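Local coordinates for protein gamma-glutamyltranspeptidase (Klebsiella pneumoniae subsp. pneumoniae, PDB 5HFT) that converts oxamate to oxalate in the uric acid degradation pathway, as a member of the gamma-glutamyltransferase family, at residues Thr126-Leu138 and Ala219-Leu231. Residues are numbered along the deposited sequence; the frame is centred on the assembly and turned at random.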
loop_
_atom_site.group_PDB
_atom_site.type_symbol
_atom_site.label_atom_id
_atom_site.label_comp_id
_atom_site.label_asym_id
_atom_site.label_seq_id
_atom_site.Cartn_x
_atom_site.Cartn_y
_atom_site.Cartn_z
ATOM N N THR A 126 11.399 13.498 1.490
ATOM C CA THR A 126 11.119 12.938 0.167
ATOM C C THR A 126 9.735 13.345 -0.319
ATOM O O THR A 126 8.834 13.639 0.475
ATOM C CB THR A 126 11.205 11.414 0.129
ATOM O OG1 THR A 126 10.120 10.867 0.879
ATOM C CG2 THR A 126 12.534 10.899 0.662
ATOM N N VAL A 127 9.590 13.371 -1.645
ATOM C CA VAL A 127 8.348 13.762 -2.311
ATOM C C VAL A 127 7.257 12.699 -2.108
ATOM O O VAL A 127 7.539 11.521 -1.852
ATOM C CB VAL A 127 8.649 13.990 -3.807
ATOM C CG1 VAL A 127 7.379 14.231 -4.638
ATOM C CG2 VAL A 127 9.638 15.122 -3.980
ATOM N N ALA A 128 5.994 13.126 -2.177
ATOM C CA ALA A 128 4.845 12.257 -1.962
ATOM C C ALA A 128 4.318 11.741 -3.302
ATOM O O ALA A 128 3.936 12.533 -4.171
ATOM C CB ALA A 128 3.758 13.013 -1.205
ATOM N N GLY A 129 4.268 10.420 -3.466
ATOM C CA GLY A 129 4.016 9.867 -4.782
ATOM C C GLY A 129 2.630 9.375 -5.167
ATOM O O GLY A 129 2.322 9.381 -6.364
ATOM N N THR A 130 1.789 8.952 -4.204
ATOM C CA THR A 130 0.542 8.266 -4.547
ATOM C C THR A 130 -0.221 8.992 -5.633
ATOM O O THR A 130 -0.696 8.376 -6.593
ATOM C CB THR A 130 -0.406 8.114 -3.351
ATOM O OG1 THR A 130 -0.370 9.259 -2.471
ATOM C CG2 THR A 130 -0.186 6.832 -2.622
ATOM N N VAL A 131 -0.363 10.305 -5.491
ATOM C CA VAL A 131 -1.219 11.029 -6.420
ATOM C C VAL A 131 -0.702 10.859 -7.830
ATOM O O VAL A 131 -1.484 10.687 -8.772
ATOM C CB VAL A 131 -1.321 12.507 -6.017
ATOM C CG1 VAL A 131 -2.256 13.258 -6.964
ATOM C CG2 VAL A 131 -1.814 12.600 -4.584
ATOM N N SER A 132 0.627 10.837 -7.990
ATOM C CA SER A 132 1.200 10.480 -9.286
ATOM C C SER A 132 0.871 9.035 -9.670
ATOM O O SER A 132 0.708 8.730 -10.853
ATOM C CB SER A 132 2.715 10.736 -9.289
ATOM O OG SER A 132 3.430 9.826 -8.473
ATOM N N GLY A 133 0.713 8.142 -8.694
ATOM C CA GLY A 133 0.254 6.813 -9.029
ATOM C C GLY A 133 -1.169 6.842 -9.537
ATOM O O GLY A 133 -1.501 6.177 -10.515
ATOM N N TRP A 134 -2.025 7.641 -8.906
ATOM C CA TRP A 134 -3.391 7.733 -9.405
ATOM C C TRP A 134 -3.415 8.284 -10.825
ATOM O O TRP A 134 -4.117 7.749 -11.685
ATOM C CB TRP A 134 -4.254 8.609 -8.494
ATOM C CG TRP A 134 -4.184 8.312 -7.020
ATOM C CD1 TRP A 134 -3.551 7.266 -6.396
ATOM C CD2 TRP A 134 -4.709 9.133 -5.985
ATOM N NE1 TRP A 134 -3.684 7.375 -5.030
ATOM C CE2 TRP A 134 -4.392 8.518 -4.755
ATOM C CE3 TRP A 134 -5.424 10.331 -5.975
ATOM C CZ2 TRP A 134 -4.774 9.065 -3.535
ATOM C CZ3 TRP A 134 -5.812 10.861 -4.765
ATOM C CH2 TRP A 134 -5.483 10.234 -3.567
ATOM N N VAL A 135 -2.628 9.331 -11.102
ATOM C CA VAL A 135 -2.687 9.946 -12.429
ATOM C C VAL A 135 -2.195 8.965 -13.481
ATOM O O VAL A 135 -2.772 8.879 -14.571
ATOM C CB VAL A 135 -1.914 11.288 -12.483
ATOM C CG1 VAL A 135 -0.447 11.120 -12.227
ATOM C CG2 VAL A 135 -2.081 11.944 -13.841
ATOM N N GLU A 136 -1.157 8.179 -13.160
ATOM C CA GLU A 136 -0.616 7.212 -14.119
ATOM C C GLU A 136 -1.563 6.028 -14.331
ATOM O O GLU A 136 -1.820 5.619 -15.470
ATOM C CB GLU A 136 0.757 6.719 -13.660
ATOM C CG GLU A 136 1.211 5.468 -14.420
ATOM C CD GLU A 136 2.091 5.785 -15.609
ATOM O OE1 GLU A 136 2.609 6.923 -15.658
ATOM O OE2 GLU A 136 2.279 4.903 -16.480
ATOM N N ALA A 137 -2.058 5.439 -13.243
ATOM C CA ALA A 137 -2.986 4.320 -13.374
ATOM C C ALA A 137 -4.216 4.717 -14.182
ATOM O O ALA A 137 -4.764 3.905 -14.940
ATOM C CB ALA A 137 -3.395 3.811 -11.991
ATOM N N LEU A 138 -4.679 5.955 -14.017
ATOM C CA LEU A 138 -5.876 6.376 -14.734
ATOM C C LEU A 138 -5.623 6.466 -16.229
ATOM O O LEU A 138 -6.471 6.059 -17.030
ATOM C CB LEU A 138 -6.377 7.713 -14.201
ATOM C CG LEU A 138 -7.086 7.676 -12.854
ATOM C CD1 LEU A 138 -7.323 9.105 -12.359
ATOM C CD2 LEU A 138 -8.382 6.862 -12.930
ATOM N N ALA A 219 -10.194 17.879 -7.771
ATOM C CA ALA A 219 -11.328 17.574 -8.642
ATOM C C ALA A 219 -11.547 18.662 -9.689
ATOM O O ALA A 219 -11.973 18.367 -10.811
ATOM C CB ALA A 219 -12.597 17.365 -7.816
ATOM N N SER A 220 -11.305 19.929 -9.335
ATOM C CA SER A 220 -11.513 21.011 -10.293
ATOM C C SER A 220 -10.346 21.112 -11.257
ATOM O O SER A 220 -10.550 21.167 -12.478
ATOM C CB SER A 220 -11.681 22.354 -9.572
ATOM O OG SER A 220 -12.532 22.254 -8.443
ATOM N N ASP A 221 -9.114 21.130 -10.701
ATOM C CA ASP A 221 -7.851 21.275 -11.428
ATOM C C ASP A 221 -7.318 19.987 -12.033
ATOM O O ASP A 221 -6.544 20.065 -12.986
ATOM C CB ASP A 221 -6.740 21.808 -10.510
ATOM C CG ASP A 221 -6.911 23.265 -10.135
ATOM O OD1 ASP A 221 -7.510 24.006 -10.940
ATOM O OD2 ASP A 221 -6.410 23.664 -9.054
ATOM N N GLY A 222 -7.668 18.822 -11.499
ATOM C CA GLY A 222 -7.063 17.592 -11.982
ATOM C C GLY A 222 -6.002 17.046 -11.036
ATOM O O GLY A 222 -5.329 17.787 -10.309
ATOM N N LEU A 223 -5.855 15.714 -11.036
ATOM C CA LEU A 223 -4.945 15.075 -10.091
ATOM C C LEU A 223 -3.523 15.580 -10.251
ATOM O O LEU A 223 -2.788 15.698 -9.267
ATOM C CB LEU A 223 -4.970 13.553 -10.232
ATOM C CG LEU A 223 -6.221 12.702 -9.964
ATOM C CD1 LEU A 223 -7.029 13.234 -8.768
ATOM C CD2 LEU A 223 -7.083 12.536 -11.225
ATOM N N ASP A 224 -3.094 15.833 -11.482
ATOM C CA ASP A 224 -1.698 16.205 -11.654
ATOM C C ASP A 224 -1.400 17.609 -11.148
ATOM O O ASP A 224 -0.223 17.944 -10.957
ATOM C CB ASP A 224 -1.269 16.031 -13.116
ATOM C CG ASP A 224 0.208 15.709 -13.238
ATOM O OD1 ASP A 224 0.666 14.778 -12.534
ATOM O OD2 ASP A 224 0.917 16.372 -14.034
ATOM N N SER A 225 -2.427 18.430 -10.901
ATOM C CA SER A 225 -2.191 19.756 -10.330
ATOM C C SER A 225 -1.477 19.678 -8.992
ATOM O O SER A 225 -0.897 20.671 -8.552
ATOM C CB SER A 225 -3.513 20.505 -10.188
ATOM O OG SER A 225 -4.280 20.015 -9.104
ATOM N N PHE A 226 -1.481 18.510 -8.354
ATOM C CA PHE A 226 -0.717 18.295 -7.130
ATOM C C PHE A 226 0.767 18.559 -7.343
ATOM O O PHE A 226 1.453 19.029 -6.426
ATOM C CB PHE A 226 -0.981 16.864 -6.652
ATOM C CG PHE A 226 -0.383 16.504 -5.314
ATOM C CD1 PHE A 226 0.957 16.157 -5.203
ATOM C CD2 PHE A 226 -1.186 16.405 -4.191
ATOM C CE1 PHE A 226 1.508 15.766 -3.997
ATOM C CE2 PHE A 226 -0.640 16.025 -2.975
ATOM C CZ PHE A 226 0.720 15.703 -2.886
ATOM N N TYR A 227 1.285 18.277 -8.540
ATOM C CA TYR A 227 2.696 18.505 -8.838
ATOM C C TYR A 227 2.943 19.625 -9.839
ATOM O O TYR A 227 4.062 20.135 -9.894
ATOM C CB TYR A 227 3.354 17.223 -9.376
ATOM C CG TYR A 227 3.118 16.006 -8.512
ATOM C CD1 TYR A 227 1.901 15.317 -8.553
ATOM C CD2 TYR A 227 4.106 15.534 -7.657
ATOM C CE1 TYR A 227 1.673 14.197 -7.758
ATOM C CE2 TYR A 227 3.887 14.413 -6.858
ATOM C CZ TYR A 227 2.667 13.753 -6.915
ATOM O OH TYR A 227 2.444 12.645 -6.124
ATOM N N ARG A 228 1.921 20.030 -10.611
ATOM C CA ARG A 228 2.094 20.951 -11.732
ATOM C C ARG A 228 0.961 21.972 -11.867
ATOM O O ARG A 228 0.819 22.587 -12.931
ATOM C CB ARG A 228 2.232 20.170 -13.054
ATOM C CG ARG A 228 3.584 19.487 -13.201
ATOM C CD ARG A 228 3.572 18.190 -14.002
ATOM N NE ARG A 228 4.663 17.353 -13.518
ATOM C CZ ARG A 228 4.520 16.131 -13.031
ATOM N NH1 ARG A 228 3.331 15.552 -13.011
ATOM N NH2 ARG A 228 5.583 15.483 -12.586
ATOM N N GLY A 229 0.156 22.176 -10.827
ATOM C CA GLY A 229 -0.933 23.123 -10.873
ATOM C C GLY A 229 -0.989 24.001 -9.635
ATOM O O GLY A 229 0.002 24.134 -8.899
ATOM N N PRO A 230 -2.153 24.638 -9.400
ATOM C CA PRO A 230 -2.299 25.526 -8.223
ATOM C C PRO A 230 -1.972 24.864 -6.895
ATOM O O PRO A 230 -1.310 25.475 -6.047
ATOM C CB PRO A 230 -3.779 25.952 -8.285
ATOM C CG PRO A 230 -4.144 25.860 -9.734
ATOM C CD PRO A 230 -3.335 24.687 -10.284
ATOM N N LEU A 231 -2.442 23.633 -6.685
ATOM C CA LEU A 231 -2.159 22.925 -5.441
ATOM C C LEU A 231 -0.667 22.663 -5.269
ATOM O O LEU A 231 -0.171 22.620 -4.140
ATOM C CB LEU A 231 -2.938 21.602 -5.387
ATOM C CG LEU A 231 -2.743 20.874 -4.050
ATOM C CD1 LEU A 231 -3.195 21.753 -2.902
ATOM C CD2 LEU A 231 -3.421 19.514 -4.018
#
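Val131 and Leu223 form the middle of this buried contact, in which the first turns of helix 130-144 pack against a type I beta turn, Gly222 to Ser225, and the short helix 225-228 of the gamma-glutamyltranspeptidase fold. Beta-branched Val131 spreads its two methyls over different neighbours. Because CG1 lies anti to the backbone N (chi1 -178°), it rests against the turn at Leu223 O and, 3.8 Å away, Phe226 CB of the short helix, while CG2 sits over one face of the Phe226 ring in a CH-pi contact, 4.0 Å from the ring centroid. Leu223 serves the next turns of the helix: its long branched side chain brings CD1 to the edge of the Trp134 ring at CE3, and CD2 to within 3.6 Å of Leu138 CD1, the two leucines crossing at about a right angle. Val61 and Ala64 of helix 56-70 also touch Trp134.

Gly222 follows the end of helix 209-221 with a positive phi, a conformation that glycine adopts easily. Its carbonyl O receives both the backbone N and OG of Ser225, fixing the turn.

Toward the polar margin, Val135 rests its CG1 3.8 Å from Asp224 OD1, whereas OD2 of that carboxylate uses its syn lone pair in a salt bridge to Arg228 NH1 and lies nearly in the plane of the guanidinium. Tyr227 suits the junction of the 127-129 loop and the helix, being a flat ring with a hydroxyl at its end. Val127 CG1 and Val131 CB lie at its edge, and the ring of His254 meets it with the two planes about 20° apart. The hydroxyl bridges loop and helix: OH donates to Ala128 O and accepts from Ser132 N at 3.2 Å, with an N-H...O angle of 148°.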